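Local coordinates for spherulin-4 (Aspergillus clavatus, PDB 5C5G), which is a glycoside hydrolase that probably cleaves galactosaminogalactan, as its Aspergillus fumigatus counterpart is required for making that polymer, at residues S8-P13 against P34-T39; Y15-P20 against D55-R60; S46-E51 against E94-W99; D116-Q121 against V149-G154. One frame throughout, in Å; residues are numbered along the deposited sequence.

Contact 1 (S8-P13 against P34-T39). With EDO (1,2-ethanediol), chain C.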
loop_
_atom_site.group_PDB
_atom_site.type_symbol
_atom_site.label_atom_id
_atom_site.label_comp_id
_atom_site.label_asym_id
_atom_site.label_seq_id
_atom_site.Cartn_x
_atom_site.Cartn_y
_atom_site.Cartn_z
ATOM N N SER A 8 -0.415 -6.240 12.300
ATOM C CA SER A 8 -0.051 -5.644 11.023
ATOM C C SER A 8 -1.136 -4.682 10.580
ATOM O O SER A 8 -2.307 -4.793 10.973
ATOM C CB SER A 8 0.133 -6.716 9.962
ATOM O OG SER A 8 1.217 -7.570 10.308
ATOM N N LYS A 9 -0.731 -3.743 9.736
ATOM C CA LYS A 9 -1.650 -2.870 9.033
ATOM C C LYS A 9 -2.252 -3.603 7.854
ATOM O O LYS A 9 -1.582 -4.406 7.208
ATOM C CB LYS A 9 -0.905 -1.649 8.526
ATOM C CG LYS A 9 -0.224 -0.853 9.626
ATOM C CD LYS A 9 0.653 0.255 9.066
ATOM C CE LYS A 9 1.390 1.019 10.165
ATOM N NZ LYS A 9 2.194 0.126 11.046
ATOM N N VAL A 10 -3.504 -3.285 7.557
ATOM C CA VAL A 10 -4.118 -3.745 6.323
ATOM C C VAL A 10 -3.680 -2.813 5.192
ATOM O O VAL A 10 -3.948 -1.607 5.234
ATOM C CB VAL A 10 -5.654 -3.782 6.439
ATOM C CG1 VAL A 10 -6.284 -4.113 5.106
ATOM C CG2 VAL A 10 -6.083 -4.795 7.501
ATOM N N PHE A 11 -2.977 -3.369 4.217
ATOM C CA PHE A 11 -2.528 -2.616 3.049
ATOM C C PHE A 11 -3.573 -2.792 1.962
ATOM O O PHE A 11 -3.983 -3.922 1.676
ATOM C CB PHE A 11 -1.194 -3.163 2.596
ATOM C CG PHE A 11 -0.621 -2.441 1.443
ATOM C CD1 PHE A 11 -0.038 -1.199 1.603
ATOM C CD2 PHE A 11 -0.675 -2.983 0.190
ATOM C CE1 PHE A 11 0.489 -0.527 0.516
ATOM C CE2 PHE A 11 -0.156 -2.317 -0.892
ATOM C CZ PHE A 11 0.419 -1.093 -0.727
ATOM N N VAL A 12 -4.026 -1.695 1.371
ATOM C CA VAL A 12 -5.126 -1.734 0.410
ATOM C C VAL A 12 -4.718 -1.020 -0.870
ATOM O O VAL A 12 -4.693 0.218 -0.906
ATOM C CB VAL A 12 -6.400 -1.074 0.962
ATOM C CG1 VAL A 12 -7.585 -1.379 0.046
ATOM C CG2 VAL A 12 -6.692 -1.566 2.391
ATOM N N PRO A 13 -4.378 -1.774 -1.920
ATOM C CA PRO A 13 -4.158 -1.140 -3.222
ATOM C C PRO A 13 -5.522 -0.903 -3.829
ATOM O O PRO A 13 -6.098 -1.779 -4.468
ATOM C CB PRO A 13 -3.331 -2.163 -3.986
ATOM C CG PRO A 13 -3.580 -3.457 -3.303
ATOM C CD PRO A 13 -4.139 -3.228 -1.951
ATOM N N PRO A 34 -12.163 -0.075 14.097
ATOM C CA PRO A 34 -11.425 1.173 14.333
ATOM C C PRO A 34 -10.039 0.940 14.925
ATOM O O PRO A 34 -9.194 1.819 14.841
ATOM C CB PRO A 34 -12.316 1.928 15.326
ATOM C CG PRO A 34 -13.161 0.887 15.970
ATOM C CD PRO A 34 -13.389 -0.156 14.906
ATOM N N ASP A 35 -9.818 -0.241 15.492
ATOM C CA ASP A 35 -8.527 -0.602 16.069
ATOM C C ASP A 35 -7.500 -1.076 15.034
ATOM O O ASP A 35 -6.335 -1.228 15.362
ATOM C CB ASP A 35 -8.723 -1.690 17.128
ATOM C CG ASP A 35 -9.365 -2.945 16.563
ATOM O OD1 ASP A 35 -10.383 -2.828 15.847
ATOM O OD2 ASP A 35 -8.847 -4.051 16.822
ATOM N N VAL A 36 -7.932 -1.337 13.807
ATOM C CA VAL A 36 -7.051 -1.759 12.727
ATOM C C VAL A 36 -6.616 -0.532 11.959
ATOM O O VAL A 36 -7.427 0.355 11.689
ATOM C CB VAL A 36 -7.761 -2.754 11.781
ATOM C CG1 VAL A 36 -6.921 -3.040 10.544
ATOM C CG2 VAL A 36 -8.046 -4.030 12.524
ATOM N N ASN A 37 -5.330 -0.448 11.636
ATOM C CA ASN A 37 -4.803 0.617 10.779
ATOM C C ASN A 37 -4.761 0.175 9.335
ATOM O O ASN A 37 -4.302 -0.936 9.041
ATOM C CB ASN A 37 -3.413 1.017 11.256
ATOM C CG ASN A 37 -3.439 1.611 12.636
ATOM O OD1 ASN A 37 -4.326 2.401 12.952
ATOM N ND2 ASN A 37 -2.488 1.227 13.470
ATOM N N PHE A 38 -5.237 1.051 8.460
ATOM C CA PHE A 38 -5.342 0.781 7.037
ATOM C C PHE A 38 -4.447 1.742 6.275
ATOM O O PHE A 38 -4.531 2.957 6.457
ATOM C CB PHE A 38 -6.779 0.967 6.554
ATOM C CG PHE A 38 -7.763 -0.024 7.119
ATOM C CD1 PHE A 38 -8.316 0.158 8.374
ATOM C CD2 PHE A 38 -8.156 -1.117 6.390
ATOM C CE1 PHE A 38 -9.230 -0.741 8.891
ATOM C CE2 PHE A 38 -9.063 -2.026 6.911
ATOM C CZ PHE A 38 -9.605 -1.826 8.156
ATOM N N THR A 39 -3.609 1.197 5.410
ATOM C CA THR A 39 -2.799 1.984 4.491
ATOM C C THR A 39 -3.456 1.834 3.136
ATOM O O THR A 39 -3.494 0.717 2.616
ATOM C CB THR A 39 -1.375 1.456 4.417
ATOM O OG1 THR A 39 -0.784 1.548 5.716
ATOM C CG2 THR A 39 -0.545 2.277 3.435
HETATM C C1 EDO C . -8.247 -3.374 -2.923
HETATM O O1 EDO C . -8.704 -3.359 -4.273
HETATM C C2 EDO C . -9.388 -3.899 -2.068
HETATM O O2 EDO C . -9.589 -5.287 -2.332
HETATM O O HOH W 1 -3.467 -2.561 12.412
#
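Val10 and Phe38, on adjacent parallel strands, project together from one face of the sheet into the tightly packed part of the contact. Val10 CB lies 3.7 Å from Phe38 CD2. With CG1 of Val10 anti to the backbone N (chi1 174°), the other branch is turned toward the loop before the second strand, and CG2 meets Val36 CG1 at 3.6 Å. That Val36 methyl also covers one face of the Phe38 ring, offset toward its rim, while Val12 CG2 comes in at the ring edge. Branched valines suit the extended backbone, and the broad phenylalanine reaches Val249 of helix 245-252. On the other face of the sheet, Phe11 CD1 approaches Thr39 CG2 to 4.0 Å, and Thr39 OG1 is hydrogen-bonded to Glu227. The backbones are joined by Val10 N to Asn37 O (2.9 Å), Thr39 N to Val10 O (2.8 Å) and Val12 N to Thr39 O (2.8 Å).

Packing is looser at the solvent end. Lys9 CG and Asn37 CB are 4.0 Å apart, and the lysine chain carries its amine away to a salt bridge with Asp226. Here a water links Ser8 O to Asn37 N. The strands so paired, 9-13 and 38-42, with helix 24-32 connecting them, form the first beta-alpha-beta unit of a TIM barrel.

Contact 2 (Y15-P20 against D55-R60); sequences YVYPAP and DGNYTR. With EDO (1,2-ethanediol), chain B.
Tyr17 lies across the N-terminal end of helix 56-66 and bridges the N-cap residue Asp55 and Asn57 of the first turn. From CB, with CG anti to the backbone N (chi1 -177°), the ring is carried out toward the helix. One ring face is covered by the following Pro18, whose CD sits over the rim. CE1 comes 4.0 Å from Tyr58 CE2, the two rings meeting obliquely; across the ring, CE2 nears the amide of Asn57. At the tip, OH donates to Asp55 OD2 at 2.6 Å, meeting it on the syn side but out of the carboxylate plane, and accepts from Asn57 ND2 at 2.9 Å in a nearly straight bond that keeps to the amide plane. A phenol suits this place because its one oxygen can both give and take.

Asp55 caps the helix through OD1, which accepts from Tyr58 N at 3.1 Å and, weakly, from Asn57 N, so the carboxylate serves cap and tyrosine at once. Residues 15-20 belong to the loop after the first barrel strand, one of the beta-alpha loops that surround the active site in TIM barrels. The segment begins with Tyr15, which binds N-acetylgalactosamine; here Tyr15 OH is hydrogen-bonded to an ethanediol.

Pro18, the centre of an inverse gamma turn, presses its CG over the Tyr58 ring, 3.4 Å from the centroid and 2° off the normal, a CH-pi contact. Arg60 NH1 and NH2 grip Asn57 OD1 end-on from opposite faces of the amide, each at 3.0 Å.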
loop_
_atom_site.group_PDB
_atom_site.type_symbol
_atom_site.label_atom_id
_atom_site.label_comp_id
_atom_site.label_asym_id
_atom_site.label_seq_id
_atom_site.Cartn_x
_atom_site.Cartn_y
_atom_site.Cartn_z
ATOM N N TYR A 15 -7.405 0.212 -6.249
ATOM C CA TYR A 15 -7.450 0.618 -7.656
ATOM C C TYR A 15 -8.830 0.273 -8.216
ATOM O O TYR A 15 -8.974 -0.166 -9.355
ATOM C CB TYR A 15 -6.326 -0.031 -8.478
ATOM C CG TYR A 15 -4.935 0.123 -7.891
ATOM C CD1 TYR A 15 -4.652 1.083 -6.920
ATOM C CD2 TYR A 15 -3.918 -0.728 -8.274
ATOM C CE1 TYR A 15 -3.395 1.202 -6.387
ATOM C CE2 TYR A 15 -2.637 -0.616 -7.732
ATOM C CZ TYR A 15 -2.399 0.351 -6.771
ATOM O OH TYR A 15 -1.144 0.456 -6.214
ATOM N N VAL A 16 -9.823 0.403 -7.359
ATOM C CA VAL A 16 -11.230 0.301 -7.685
ATOM C C VAL A 16 -11.708 1.683 -8.068
ATOM O O VAL A 16 -11.500 2.622 -7.325
ATOM C CB VAL A 16 -12.001 -0.118 -6.408
ATOM C CG1 VAL A 16 -13.476 -0.232 -6.668
ATOM C CG2 VAL A 16 -11.454 -1.434 -5.839
ATOM N N TYR A 17 -12.354 1.821 -9.219
ATOM C CA TYR A 17 -12.857 3.129 -9.593
ATOM C C TYR A 17 -13.993 3.549 -8.635
ATOM O O TYR A 17 -14.893 2.760 -8.375
ATOM C CB TYR A 17 -13.349 3.140 -11.039
ATOM C CG TYR A 17 -13.800 4.513 -11.438
ATOM C CD1 TYR A 17 -12.875 5.481 -11.780
ATOM C CD2 TYR A 17 -15.144 4.862 -11.415
ATOM C CE1 TYR A 17 -13.265 6.756 -12.097
ATOM C CE2 TYR A 17 -15.547 6.142 -11.744
ATOM C CZ TYR A 17 -14.599 7.080 -12.084
ATOM O OH TYR A 17 -14.978 8.358 -12.402
ATOM N N PRO A 18 -13.947 4.787 -8.106
ATOM C CA PRO A 18 -14.887 5.215 -7.055
ATOM C C PRO A 18 -16.283 5.612 -7.547
ATOM O O PRO A 18 -16.797 6.680 -7.201
ATOM C CB PRO A 18 -14.166 6.408 -6.417
ATOM C CG PRO A 18 -13.327 6.953 -7.514
ATOM C CD PRO A 18 -12.863 5.769 -8.291
ATOM N N ALA A 19 -16.899 4.740 -8.329
ATOM C CA ALA A 19 -18.309 4.891 -8.628
ATOM C C ALA A 19 -19.084 4.875 -7.312
ATOM O O ALA A 19 -18.604 4.322 -6.322
ATOM C CB ALA A 19 -18.771 3.769 -9.513
ATOM N N PRO A 20 -20.266 5.500 -7.280
ATOM C CA PRO A 20 -21.048 5.448 -6.042
ATOM C C PRO A 20 -21.186 4.017 -5.519
ATOM O O PRO A 20 -21.541 3.110 -6.274
ATOM C CB PRO A 20 -22.397 6.044 -6.465
ATOM C CG PRO A 20 -22.019 7.001 -7.550
ATOM C CD PRO A 20 -20.921 6.326 -8.308
ATOM N N ASP A 55 -11.147 13.317 -10.819
ATOM C CA ASP A 55 -12.519 13.538 -11.250
ATOM C C ASP A 55 -13.494 13.637 -10.075
ATOM O O ASP A 55 -13.105 13.491 -8.918
ATOM C CB ASP A 55 -12.928 12.525 -12.330
ATOM C CG ASP A 55 -13.241 11.138 -11.798
ATOM O OD1 ASP A 55 -13.565 10.958 -10.608
ATOM O OD2 ASP A 55 -13.227 10.210 -12.643
ATOM N N GLY A 56 -14.755 13.897 -10.374
ATOM C CA GLY A 56 -15.731 14.201 -9.345
ATOM C C GLY A 56 -16.064 13.025 -8.457
ATOM O O GLY A 56 -16.497 13.195 -7.319
ATOM N N ASN A 57 -15.900 11.818 -8.981
ATOM C CA ASN A 57 -16.072 10.632 -8.151
ATOM C C ASN A 57 -14.959 10.543 -7.117
ATOM O O ASN A 57 -15.226 10.299 -5.938
ATOM C CB ASN A 57 -16.127 9.373 -9.013
ATOM C CG ASN A 57 -17.463 9.207 -9.721
ATOM O OD1 ASN A 57 -18.527 9.305 -9.103
ATOM N ND2 ASN A 57 -17.414 8.952 -11.020
ATOM N N TYR A 58 -13.711 10.756 -7.538
ATOM C CA TYR A 58 -12.604 10.775 -6.597
ATOM C C TYR A 58 -12.749 11.911 -5.593
ATOM O O TYR A 58 -12.486 11.729 -4.402
ATOM C CB TYR A 58 -11.259 10.884 -7.335
ATOM C CG TYR A 58 -10.735 9.545 -7.801
ATOM C CD1 TYR A 58 -10.111 8.702 -6.901
ATOM C CD2 TYR A 58 -10.875 9.114 -9.107
ATOM C CE1 TYR A 58 -9.639 7.476 -7.277
ATOM C CE2 TYR A 58 -10.404 7.854 -9.490
ATOM C CZ TYR A 58 -9.783 7.056 -8.554
ATOM O OH TYR A 58 -9.302 5.808 -8.884
ATOM N N THR A 59 -13.172 13.087 -6.049
ATOM C CA THR A 59 -13.235 14.209 -5.118
ATOM C C THR A 59 -14.349 14.026 -4.096
ATOM O O THR A 59 -14.276 14.580 -2.999
ATOM C CB THR A 59 -13.362 15.564 -5.817
ATOM O OG1 THR A 59 -14.554 15.584 -6.583
ATOM C CG2 THR A 59 -12.175 15.808 -6.724
ATOM N N ARG A 60 -15.373 13.244 -4.440
ATOM C CA ARG A 60 -16.420 12.897 -3.477
ATOM C C ARG A 60 -15.947 11.820 -2.488
ATOM O O ARG A 60 -16.166 11.931 -1.278
ATOM C CB ARG A 60 -17.676 12.395 -4.197
ATOM C CG ARG A 60 -18.851 12.071 -3.262
ATOM C CD ARG A 60 -20.024 11.440 -4.014
ATOM N NE ARG A 60 -19.644 10.139 -4.559
ATOM C CZ ARG A 60 -19.420 9.871 -5.842
ATOM N NH1 ARG A 60 -19.571 10.801 -6.778
ATOM N NH2 ARG A 60 -19.036 8.649 -6.194
HETATM C C1 EDO B . 0.291 -3.349 -4.721
HETATM O O1 EDO B . 1.676 -3.601 -4.425
HETATM C C2 EDO B . 0.025 -2.998 -6.183
HETATM O O2 EDO B . 0.513 -1.692 -6.528
#

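Contact 3 (S46-E51 against E94-W99); sequences SGPGPE and ETYAAW
Pro48 lies against the side of helix 86-103, where it meets Tyr96, Thr95 and Trp99. The chief interaction is CH-pi: Pro48 CB sits over the Tyr96 ring, 3.7 Å from its centroid and 13° off the normal. A rigid proline suits this place, because its compact ring lies on an aromatic face at little entropic cost.

Apolar contacts extend the patch. Pro48 CD comes 3.6 Å from Tyr96 CE2. Thr95 CG2, anti to the backbone N (its OG1 has chi1 -62°), reaches Pro48 CB at 3.8 Å, leaving OG1 to bond Arg91 O within the helix. Trp99 CZ2 approaches Pro48 CB at 4.1 Å, and Tyr96 CD1 lies over the rim of the indole.

Polar linkage across the contact runs through one water. It donates to Pro48 O (2.8 Å) and Glu51 O (2.9 Å) and accepts from Trp99 NE1 (2.9 Å), lying at the indole edge in its plane.

The loop's course depends on Gly47 and Gly49, where a CB would run into the preceding carbonyl O and the next proline's CD. Tyr96 OH bonds Tyr76 O, so one tyrosine both seats Pro48 and holds the backbone of a residue of the N-acetylgalactosamine site.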
loop_
_atom_site.group_PDB
_atom_site.type_symbol
_atom_site.label_atom_id
_atom_site.label_comp_id
_atom_site.label_asym_id
_atom_site.label_seq_id
_atom_site.Cartn_x
_atom_site.Cartn_y
_atom_site.Cartn_z
ATOM N N SER A 46 -2.678 5.839 -12.885
ATOM C CA SER A 46 -1.238 5.578 -12.743
ATOM C C SER A 46 -0.545 6.852 -12.289
ATOM O O SER A 46 0.494 7.239 -12.818
ATOM C CB SER A 46 -0.638 5.066 -14.054
ATOM O OG SER A 46 -1.226 3.817 -14.401
ATOM N N GLY A 47 -1.132 7.474 -11.272
ATOM C CA GLY A 47 -0.757 8.806 -10.833
ATOM C C GLY A 47 -1.996 9.622 -10.575
ATOM O O GLY A 47 -3.109 9.114 -10.683
ATOM N N PRO A 48 -1.808 10.907 -10.281
ATOM C CA PRO A 48 -2.930 11.765 -9.915
ATOM C C PRO A 48 -3.723 12.249 -11.122
ATOM O O PRO A 48 -4.768 12.888 -10.931
ATOM C CB PRO A 48 -2.249 12.918 -9.171
ATOM C CG PRO A 48 -0.877 12.987 -9.782
ATOM C CD PRO A 48 -0.505 11.565 -10.077
ATOM N N GLY A 49 -3.268 11.933 -12.329
ATOM C CA GLY A 49 -3.948 12.345 -13.537
ATOM C C GLY A 49 -3.369 13.628 -14.094
ATOM O O GLY A 49 -2.490 14.247 -13.504
ATOM N N PRO A 50 -3.876 14.056 -15.246
ATOM C CA PRO A 50 -3.265 15.158 -15.985
ATOM C C PRO A 50 -3.653 16.546 -15.488
ATOM O O PRO A 50 -3.148 17.522 -16.016
ATOM C CB PRO A 50 -3.809 14.947 -17.400
ATOM C CG PRO A 50 -5.115 14.274 -17.207
ATOM C CD PRO A 50 -4.920 13.367 -16.023
ATOM N N GLU A 51 -4.582 16.640 -14.534
ATOM C CA GLU A 51 -5.033 17.930 -14.016
ATOM C C GLU A 51 -4.711 18.053 -12.530
ATOM O O GLU A 51 -4.245 17.123 -11.917
ATOM C CB GLU A 51 -6.540 18.098 -14.251
ATOM C CG GLU A 51 -6.919 18.000 -15.707
ATOM C CD GLU A 51 -8.372 18.288 -15.970
ATOM O OE1 GLU A 51 -9.137 18.583 -15.026
ATOM O OE2 GLU A 51 -8.749 18.189 -17.137
ATOM N N GLU A 94 3.838 16.530 -6.140
ATOM C CA GLU A 94 3.357 17.878 -5.851
ATOM C C GLU A 94 1.884 18.047 -6.190
ATOM O O GLU A 94 1.184 18.835 -5.567
ATOM C CB GLU A 94 4.216 18.909 -6.577
ATOM C CG GLU A 94 5.608 18.971 -5.952
ATOM C CD GLU A 94 6.528 19.965 -6.602
ATOM O OE1 GLU A 94 6.184 20.475 -7.688
ATOM O OE2 GLU A 94 7.600 20.234 -6.009
ATOM N N THR A 95 1.411 17.326 -7.187
ATOM C CA THR A 95 0.001 17.381 -7.565
ATOM C C THR A 95 -0.843 16.837 -6.418
ATOM O O THR A 95 -1.780 17.489 -5.963
ATOM C CB THR A 95 -0.244 16.600 -8.876
ATOM O OG1 THR A 95 0.514 17.202 -9.941
ATOM C CG2 THR A 95 -1.701 16.630 -9.261
ATOM N N TYR A 96 -0.517 15.649 -5.921
ATOM C CA TYR A 96 -1.233 15.131 -4.753
ATOM C C TYR A 96 -1.137 16.093 -3.577
ATOM O O TYR A 96 -2.128 16.333 -2.869
ATOM C CB TYR A 96 -0.662 13.792 -4.304
ATOM C CG TYR A 96 -0.997 12.577 -5.147
ATOM C CD1 TYR A 96 -2.295 12.099 -5.267
ATOM C CD2 TYR A 96 0.010 11.897 -5.814
ATOM C CE1 TYR A 96 -2.580 10.982 -6.014
ATOM C CE2 TYR A 96 -0.255 10.785 -6.562
ATOM C CZ TYR A 96 -1.559 10.315 -6.662
ATOM O OH TYR A 96 -1.885 9.209 -7.399
ATOM N N ALA A 97 0.054 16.624 -3.330
ATOM C CA ALA A 97 0.244 17.478 -2.175
ATOM C C ALA A 97 -0.633 18.720 -2.227
ATOM O O ALA A 97 -1.057 19.211 -1.193
ATOM C CB ALA A 97 1.690 17.889 -2.060
ATOM N N ALA A 98 -0.876 19.232 -3.434
ATOM C CA ALA A 98 -1.643 20.458 -3.600
ATOM C C ALA A 98 -3.135 20.215 -3.605
ATOM O O ALA A 98 -3.894 21.176 -3.604
ATOM C CB ALA A 98 -1.220 21.191 -4.867
ATOM N N TRP A 99 -3.572 18.957 -3.594
ATOM C CA TRP A 99 -5.001 18.658 -3.608
ATOM C C TRP A 99 -5.850 19.459 -2.598
ATOM O O TRP A 99 -6.876 20.010 -2.979
ATOM C CB TRP A 99 -5.241 17.156 -3.420
ATOM C CG TRP A 99 -5.150 16.328 -4.668
ATOM C CD1 TRP A 99 -4.865 16.747 -5.928
ATOM C CD2 TRP A 99 -5.385 14.919 -4.759
ATOM N NE1 TRP A 99 -4.914 15.687 -6.811
ATOM C CE2 TRP A 99 -5.233 14.552 -6.110
ATOM C CE3 TRP A 99 -5.717 13.933 -3.822
ATOM C CZ2 TRP A 99 -5.418 13.236 -6.554
ATOM C CZ3 TRP A 99 -5.899 12.635 -4.261
ATOM C CH2 TRP A 99 -5.755 12.303 -5.616
HETATM O O HOH W 2 -4.978 15.408 -9.725
#

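Contact 4 (D116-Q121 against V149-G154); sequences DETPQQ and VVHNPG
Asp116 and Asn152, neighbours on parallel strands, both hold CG anti to the backbone N (chi1 -156° and -174°), which brings carboxylate and amide together with their planes nearly parallel but offset from each other. Asn152 ND2 reaches Asp116 OD1 at 2.9 Å in a weak, bent bond, and the same amide nitrogen is also bonded to Glu172. Thr118 has chi1 55°, which sets OG1 between the backbone N and the carbonyl carbon and turns CG2 over one face of the His151 ring in a CH-pi contact.

The backbone closes the join. Glu117 adopts a left-handed conformation, and Asn152 O accepts weakly from both Glu117 N (3.0 Å) and Thr118 N (3.3 Å). The Pro153 ring packs alongside Thr118, its CD 3.2 Å from Thr118 OG1, and Pro153 CA makes a CH contact with Thr118 O at 3.2 Å. A water donates to Thr118 O (2.8 Å) and Pro153 O (2.7 Å).

Asp116 OD2 is bonded to Tyr76 OH, so a line of polar groups runs from Tyr76 through Asp116 and Asn152 to Glu172. Three of these bind N-acetylgalactosamine; Asn152 is placed to hold the two acidic side chains in position, though its bond to Asp116 is weak.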
loop_
_atom_site.group_PDB
_atom_site.type_symbol
_atom_site.label_atom_id
_atom_site.label_comp_id
_atom_site.label_asym_id
_atom_site.label_seq_id
_atom_site.Cartn_x
_atom_site.Cartn_y
_atom_site.Cartn_z
ATOM N N ASP A 116 5.519 3.208 -7.112
ATOM C CA ASP A 116 5.470 1.918 -7.784
ATOM C C ASP A 116 6.704 1.699 -8.639
ATOM O O ASP A 116 7.348 2.642 -9.110
ATOM C CB ASP A 116 4.203 1.799 -8.622
ATOM C CG ASP A 116 3.790 0.365 -8.874
ATOM O OD1 ASP A 116 4.282 -0.564 -8.184
ATOM O OD2 ASP A 116 2.974 0.145 -9.780
ATOM N N GLU A 117 7.037 0.433 -8.794
ATOM C CA GLU A 117 8.109 -0.021 -9.675
ATOM C C GLU A 117 9.461 0.507 -9.260
ATOM O O GLU A 117 10.252 0.937 -10.091
ATOM C CB GLU A 117 7.853 0.404 -11.126
ATOM C CG GLU A 117 6.474 0.080 -11.649
ATOM C CD GLU A 117 6.092 0.911 -12.881
ATOM O OE1 GLU A 117 6.410 2.133 -12.948
ATOM O OE2 GLU A 117 5.459 0.331 -13.782
ATOM N N THR A 118 9.770 0.475 -7.985
ATOM C CA THR A 118 11.118 0.833 -7.574
ATOM C C THR A 118 12.049 -0.343 -7.917
ATOM O O THR A 118 11.622 -1.490 -7.989
ATOM C CB THR A 118 11.172 1.168 -6.087
ATOM O OG1 THR A 118 10.638 0.071 -5.339
ATOM C CG2 THR A 118 10.377 2.434 -5.798
ATOM N N PRO A 119 13.332 -0.070 -8.175
ATOM C CA PRO A 119 14.240 -1.131 -8.612
ATOM C C PRO A 119 14.686 -2.050 -7.491
ATOM O O PRO A 119 14.662 -1.653 -6.322
ATOM C CB PRO A 119 15.437 -0.367 -9.188
ATOM C CG PRO A 119 15.309 0.990 -8.706
ATOM C CD PRO A 119 13.931 1.268 -8.267
ATOM N N GLN A 120 15.041 -3.266 -7.858
ATOM C CA GLN A 120 15.618 -4.224 -6.925
ATOM C C GLN A 120 17.110 -4.088 -6.821
ATOM O O GLN A 120 17.676 -4.298 -5.755
ATOM C CB GLN A 120 15.357 -5.650 -7.391
ATOM C CG GLN A 120 13.976 -6.179 -7.140
ATOM C CD GLN A 120 13.840 -7.567 -7.718
ATOM O OE1 GLN A 120 13.532 -7.720 -8.898
ATOM N NE2 GLN A 120 14.129 -8.587 -6.911
ATOM N N GLN A 121 17.774 -3.820 -7.935
ATOM C CA GLN A 121 19.220 -3.874 -7.966
ATOM C C GLN A 121 19.831 -2.649 -7.301
ATOM O O GLN A 121 19.399 -1.530 -7.529
ATOM C CB GLN A 121 19.720 -3.989 -9.415
ATOM C CG GLN A 121 19.022 -5.082 -10.228
ATOM C CD GLN A 121 19.627 -5.289 -11.612
ATOM O OE1 GLN A 121 20.658 -4.705 -11.950
ATOM N NE2 GLN A 121 18.980 -6.127 -12.421
ATOM N N VAL A 149 6.188 7.231 3.126
ATOM C CA VAL A 149 6.788 6.776 1.879
ATOM C C VAL A 149 6.734 5.259 1.821
ATOM O O VAL A 149 7.249 4.574 2.714
ATOM C CB VAL A 149 8.255 7.211 1.777
ATOM C CG1 VAL A 149 8.930 6.594 0.549
ATOM C CG2 VAL A 149 8.348 8.726 1.705
ATOM N N VAL A 150 6.114 4.736 0.768
ATOM C CA VAL A 150 6.114 3.296 0.513
ATOM C C VAL A 150 6.722 3.052 -0.854
ATOM O O VAL A 150 6.467 3.816 -1.785
ATOM C CB VAL A 150 4.692 2.692 0.603
ATOM C CG1 VAL A 150 4.664 1.202 0.241
ATOM C CG2 VAL A 150 4.126 2.884 1.997
ATOM N N HIS A 151 7.542 2.009 -0.957
ATOM C CA HIS A 151 8.104 1.570 -2.221
ATOM C C HIS A 151 7.507 0.244 -2.615
ATOM O O HIS A 151 7.305 -0.618 -1.757
ATOM C CB HIS A 151 9.609 1.353 -2.078
ATOM C CG HIS A 151 10.390 2.608 -1.924
ATOM N ND1 HIS A 151 11.741 2.606 -1.674
ATOM C CD2 HIS A 151 10.015 3.907 -1.996
ATOM C CE1 HIS A 151 12.169 3.856 -1.602
ATOM N NE2 HIS A 151 11.143 4.661 -1.789
ATOM N N ASN A 152 7.286 0.043 -3.905
ATOM C CA ASN A 152 6.884 -1.265 -4.422
ATOM C C ASN A 152 7.816 -1.799 -5.505
ATOM O O ASN A 152 7.572 -1.626 -6.695
ATOM C CB ASN A 152 5.476 -1.260 -4.978
ATOM C CG ASN A 152 5.033 -2.655 -5.375
ATOM O OD1 ASN A 152 5.630 -3.658 -4.959
ATOM N ND2 ASN A 152 4.021 -2.739 -6.229
ATOM N N PRO A 153 8.870 -2.500 -5.085
ATOM C CA PRO A 153 9.701 -3.203 -6.058
ATOM C C PRO A 153 9.049 -4.495 -6.513
ATOM O O PRO A 153 9.511 -5.081 -7.491
ATOM C CB PRO A 153 10.989 -3.494 -5.274
ATOM C CG PRO A 153 10.559 -3.517 -3.842
ATOM C CD PRO A 153 9.461 -2.499 -3.736
ATOM N N GLY A 154 8.014 -4.943 -5.818
ATOM C CA GLY A 154 7.291 -6.140 -6.203
ATOM C C GLY A 154 8.084 -7.422 -6.024
ATOM O O GLY A 154 7.725 -8.457 -6.595
HETATM O O HOH W 3 11.627 -4.111 -8.928
#

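Overall arrangement
The four contacts belong to one TIM barrel and lie at different distances from the N-acetylgalactosamine site, probably the active site. Contacts 1 and 4 join strand pairs on opposite sides of the chain's centre, their centres about 20 Å apart, with nearest atoms about 5 Å from each other. Contacts 2 and 3 gather the loops that follow the first two strands onto helices 56-66 and 86-103; their centres are about 14 Å apart and their segments alternate along the chain. The site draws on several of them: contact 4 holds Asp116, contact 2 holds Tyr15, and Tyr96 of contact 3 has its side chain about 4 Å from that of Tyr76. From contact 1, the side chain of Phe11 lies about 7 Å from that of Glu172.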